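Adenylate kinase (Thermus thermophilus, PDB 3CM0) catalyses the reversible transfer of the terminal phosphate of ATP to AMP, giving two ADP, and so probably contributes to cellular energy homeostasis. Local coordinates at residues 116-124 against 135-144. Numbering follows the deposited sequence.
Sequences EEELVRRIL and DNEETVRRRL
Val120 and Val140 face each other where the helical segments 116-124 and 137-144 run at 127° to one another, an example of apolar side chains filling a helix seam while a bordering charge pairs with carboxylates from both sides. The Ile123 and Val140 side chains run antiparallel alongside one another, CG2 of Ile123 lying 3.8 Å from CG2 of Val140. Leu124 CD2 reaches that methyl and the incoming backbone, 3.5 Å from Asp135 O. Val120 CG2 stands anti to its carbonyl carbon, a setting that turns it toward Leu144 CD1, at 4.0 Å, and one face of the Arg141 guanidinium. The arginine, extended from CG to NE, lies roughly perpendicular to the Val120 side chain. Its edge meets two carboxylates near the guanidinium plane: NE donates to Glu137 OE2 (2.6 Å, 156° at the hydrogen). NH1 makes a long salt bridge of 3.6 Å to Glu116 OE1. The Glu116 carboxylate is turned 41° from the guanidinium plane. A leucine in place of Arg141 would probably leave the carboxylates of Glu116 and Glu137 without the cation they share. Asn136 caps helix 137-160 through Thr139 N, and Asp135 pairs with Arg143 and with Arg132, both predicted AMP-binding residues. The contact closes the base of the LID, joining helix 137-160 to helix 116-130, which follows strand 104-113 of the parallel CORE sheet; Leu119 rests on Pro12 and Val114.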
loop_
_atom_site.group_PDB
_atom_site.type_symbol
_atom_site.label_atom_id
_atom_site.label_comp_id
_atom_site.label_asym_id
_atom_site.label_seq_id
_atom_site.Cartn_x
_atom_site.Cartn_y
_atom_site.Cartn_z
ATOM N N GLU A 116 16.476 6.753 8.407
ATOM C CA GLU A 116 17.008 5.539 7.819
ATOM C C GLU A 116 17.806 4.705 8.791
ATOM O O GLU A 116 17.751 3.488 8.736
ATOM C CB GLU A 116 17.852 5.849 6.576
ATOM C CG GLU A 116 18.373 4.567 5.917
ATOM C CD GLU A 116 18.964 4.775 4.525
ATOM O OE1 GLU A 116 19.668 3.861 4.038
ATOM O OE2 GLU A 116 18.718 5.833 3.914
ATOM N N GLU A 117 18.541 5.348 9.691
ATOM C CA GLU A 117 19.309 4.567 10.657
ATOM C C GLU A 117 18.387 3.685 11.519
ATOM O O GLU A 117 18.744 2.559 11.870
ATOM C CB GLU A 117 20.157 5.502 11.540
ATOM C CG GLU A 117 19.348 6.633 12.175
ATOM C CD GLU A 117 19.334 7.960 11.376
ATOM O OE1 GLU A 117 19.082 7.984 10.137
ATOM O OE2 GLU A 117 19.568 9.001 12.020
ATOM N N GLU A 118 17.201 4.178 11.861
ATOM C CA GLU A 118 16.264 3.401 12.661
ATOM C C GLU A 118 15.642 2.278 11.814
ATOM O O GLU A 118 15.416 1.145 12.305
ATOM C CB GLU A 118 15.133 4.303 13.221
ATOM C CG GLU A 118 15.658 5.339 14.256
ATOM C CD GLU A 118 16.178 4.686 15.536
ATOM O OE1 GLU A 118 16.003 3.463 15.697
ATOM O OE2 GLU A 118 16.750 5.395 16.399
ATOM N N LEU A 119 15.323 2.586 10.565
ATOM C CA LEU A 119 14.747 1.518 9.732
ATOM C C LEU A 119 15.765 0.385 9.612
ATOM O O LEU A 119 15.422 -0.792 9.755
ATOM C CB LEU A 119 14.428 2.033 8.352
ATOM C CG LEU A 119 13.254 2.991 8.189
ATOM C CD1 LEU A 119 13.333 3.601 6.805
ATOM C CD2 LEU A 119 11.942 2.253 8.388
ATOM N N VAL A 120 17.020 0.731 9.344
ATOM C CA VAL A 120 18.054 -0.290 9.221
ATOM C C VAL A 120 18.215 -1.085 10.517
ATOM O O VAL A 120 18.286 -2.321 10.503
ATOM C CB VAL A 120 19.409 0.349 8.853
ATOM C CG1 VAL A 120 20.498 -0.720 8.861
ATOM C CG2 VAL A 120 19.322 1.014 7.495
ATOM N N ARG A 121 18.266 -0.394 11.656
ATOM C CA ARG A 121 18.403 -1.094 12.930
ATOM C C ARG A 121 17.254 -2.078 13.136
ATOM O O ARG A 121 17.466 -3.235 13.530
ATOM C CB ARG A 121 18.403 -0.102 14.111
ATOM C CG ARG A 121 19.649 0.709 14.243
ATOM C CD ARG A 121 19.443 1.782 15.313
ATOM N NE ARG A 121 19.725 1.286 16.659
ATOM C CZ ARG A 121 18.963 1.520 17.721
ATOM N NH1 ARG A 121 17.855 2.242 17.606
ATOM N NH2 ARG A 121 19.315 1.040 18.907
ATOM N N ARG A 122 16.041 -1.621 12.868
ATOM C CA ARG A 122 14.856 -2.456 13.041
ATOM C C ARG A 122 14.906 -3.696 12.186
ATOM O O ARG A 122 14.718 -4.814 12.699
ATOM C CB ARG A 122 13.598 -1.712 12.648
ATOM C CG ARG A 122 13.226 -0.601 13.559
ATOM C CD ARG A 122 11.978 0.080 13.059
ATOM N NE ARG A 122 11.605 1.172 13.953
ATOM C CZ ARG A 122 10.574 1.976 13.747
ATOM N NH1 ARG A 122 9.805 1.820 12.676
ATOM N NH2 ARG A 122 10.321 2.943 14.611
ATOM N N ILE A 123 15.147 -3.492 10.892
ATOM C CA ILE A 123 15.186 -4.599 9.949
ATOM C C ILE A 123 16.282 -5.603 10.316
ATOM O O ILE A 123 16.029 -6.824 10.359
ATOM C CB ILE A 123 15.403 -4.074 8.532
ATOM C CG1 ILE A 123 14.184 -3.241 8.108
ATOM C CG2 ILE A 123 15.633 -5.253 7.575
ATOM C CD1 ILE A 123 14.391 -2.441 6.841
ATOM N N LEU A 124 17.491 -5.107 10.597
ATOM C CA LEU A 124 18.579 -6.012 10.962
ATOM C C LEU A 124 18.287 -6.762 12.262
ATOM O O LEU A 124 18.664 -7.930 12.415
ATOM C CB LEU A 124 19.918 -5.254 11.042
ATOM C CG LEU A 124 20.469 -4.672 9.738
ATOM C CD1 LEU A 124 21.779 -3.963 10.024
ATOM C CD2 LEU A 124 20.686 -5.767 8.700
ATOM N N ASP A 135 19.509 -10.291 4.948
ATOM C CA ASP A 135 19.583 -8.899 5.362
ATOM C C ASP A 135 20.894 -8.532 6.071
ATOM O O ASP A 135 21.131 -8.937 7.218
ATOM C CB ASP A 135 18.414 -8.541 6.302
ATOM C CG ASP A 135 17.043 -8.793 5.691
ATOM O OD1 ASP A 135 16.728 -8.226 4.613
ATOM O OD2 ASP A 135 16.264 -9.548 6.314
ATOM N N ASN A 136 21.738 -7.772 5.380
ATOM C CA ASN A 136 22.988 -7.282 5.949
ATOM C C ASN A 136 22.856 -5.789 5.679
ATOM O O ASN A 136 22.001 -5.395 4.881
ATOM C CB ASN A 136 24.193 -7.868 5.217
ATOM C CG ASN A 136 24.268 -7.422 3.775
ATOM O OD1 ASN A 136 24.493 -6.247 3.488
ATOM N ND2 ASN A 136 24.073 -8.360 2.855
ATOM N N GLU A 137 23.683 -4.957 6.314
ATOM C CA GLU A 137 23.557 -3.509 6.142
ATOM C C GLU A 137 23.474 -3.061 4.702
ATOM O O GLU A 137 22.582 -2.292 4.304
ATOM C CB GLU A 137 24.708 -2.767 6.827
ATOM C CG GLU A 137 24.435 -1.293 6.907
ATOM C CD GLU A 137 25.582 -0.491 7.493
ATOM O OE1 GLU A 137 26.185 -0.954 8.485
ATOM O OE2 GLU A 137 25.866 0.609 6.967
ATOM N N GLU A 138 24.414 -3.545 3.905
ATOM C CA GLU A 138 24.465 -3.192 2.500
ATOM C C GLU A 138 23.169 -3.498 1.770
ATOM O O GLU A 138 22.590 -2.613 1.145
ATOM C CB GLU A 138 25.614 -3.940 1.808
ATOM C CG GLU A 138 25.678 -3.747 0.287
ATOM C CD GLU A 138 26.390 -2.465 -0.124
ATOM O OE1 GLU A 138 27.546 -2.258 0.311
ATOM O OE2 GLU A 138 25.803 -1.670 -0.888
ATOM N N THR A 139 22.706 -4.747 1.839
ATOM C CA THR A 139 21.482 -5.123 1.134
ATOM C C THR A 139 20.255 -4.331 1.588
ATOM O O THR A 139 19.400 -3.976 0.766
ATOM C CB THR A 139 21.175 -6.640 1.260
ATOM O OG1 THR A 139 21.029 -6.999 2.636
ATOM C CG2 THR A 139 22.294 -7.462 0.645
ATOM N N VAL A 140 20.168 -4.062 2.889
ATOM C CA VAL A 140 19.035 -3.305 3.408
ATOM C C VAL A 140 19.086 -1.858 2.911
ATOM O O VAL A 140 18.081 -1.337 2.433
ATOM C CB VAL A 140 18.980 -3.350 4.951
ATOM C CG1 VAL A 140 17.894 -2.381 5.472
ATOM C CG2 VAL A 140 18.675 -4.782 5.418
ATOM N N ARG A 141 20.239 -1.198 2.996
ATOM C CA ARG A 141 20.320 0.177 2.519
ATOM C C ARG A 141 20.054 0.264 1.023
ATOM O O ARG A 141 19.522 1.260 0.533
ATOM C CB ARG A 141 21.688 0.804 2.815
ATOM C CG ARG A 141 21.923 1.153 4.272
ATOM C CD ARG A 141 23.322 1.729 4.464
ATOM N NE ARG A 141 23.752 1.699 5.858
ATOM C CZ ARG A 141 23.185 2.396 6.838
ATOM N NH1 ARG A 141 22.152 3.196 6.586
ATOM N NH2 ARG A 141 23.647 2.287 8.077
ATOM N N ARG A 142 20.442 -0.763 0.283
ATOM C CA ARG A 142 20.192 -0.750 -1.151
ATOM C C ARG A 142 18.702 -0.912 -1.435
ATOM O O ARG A 142 18.139 -0.219 -2.291
ATOM C CB ARG A 142 20.954 -1.884 -1.841
ATOM C CG ARG A 142 20.864 -1.808 -3.357
ATOM C CD ARG A 142 21.487 -3.038 -3.997
ATOM N NE ARG A 142 20.874 -4.274 -3.507
ATOM C CZ ARG A 142 19.585 -4.577 -3.638
ATOM N NH1 ARG A 142 18.760 -3.736 -4.247
ATOM N NH2 ARG A 142 19.120 -5.723 -3.154
ATOM N N ARG A 143 18.058 -1.833 -0.732
ATOM C CA ARG A 143 16.637 -2.022 -0.930
ATOM C C ARG A 143 15.887 -0.738 -0.564
ATOM O O ARG A 143 14.871 -0.417 -1.189
ATOM C CB ARG A 143 16.134 -3.206 -0.103
ATOM C CG ARG A 143 16.633 -4.561 -0.630
ATOM C CD ARG A 143 16.329 -5.704 0.345
ATOM N NE ARG A 143 16.721 -7.017 -0.173
ATOM C CZ ARG A 143 16.713 -8.138 0.545
ATOM N NH1 ARG A 143 16.336 -8.105 1.815
ATOM N NH2 ARG A 143 17.076 -9.293 -0.001
ATOM N N LEU A 144 16.385 0.009 0.430
ATOM C CA LEU A 144 15.723 1.254 0.822
ATOM C C LEU A 144 15.896 2.327 -0.247
ATOM O O LEU A 144 15.008 3.157 -0.460
ATOM C CB LEU A 144 16.259 1.752 2.186
ATOM C CG LEU A 144 15.818 0.879 3.367
ATOM C CD1 LEU A 144 16.548 1.337 4.640
ATOM C CD2 LEU A 144 14.298 0.964 3.551
#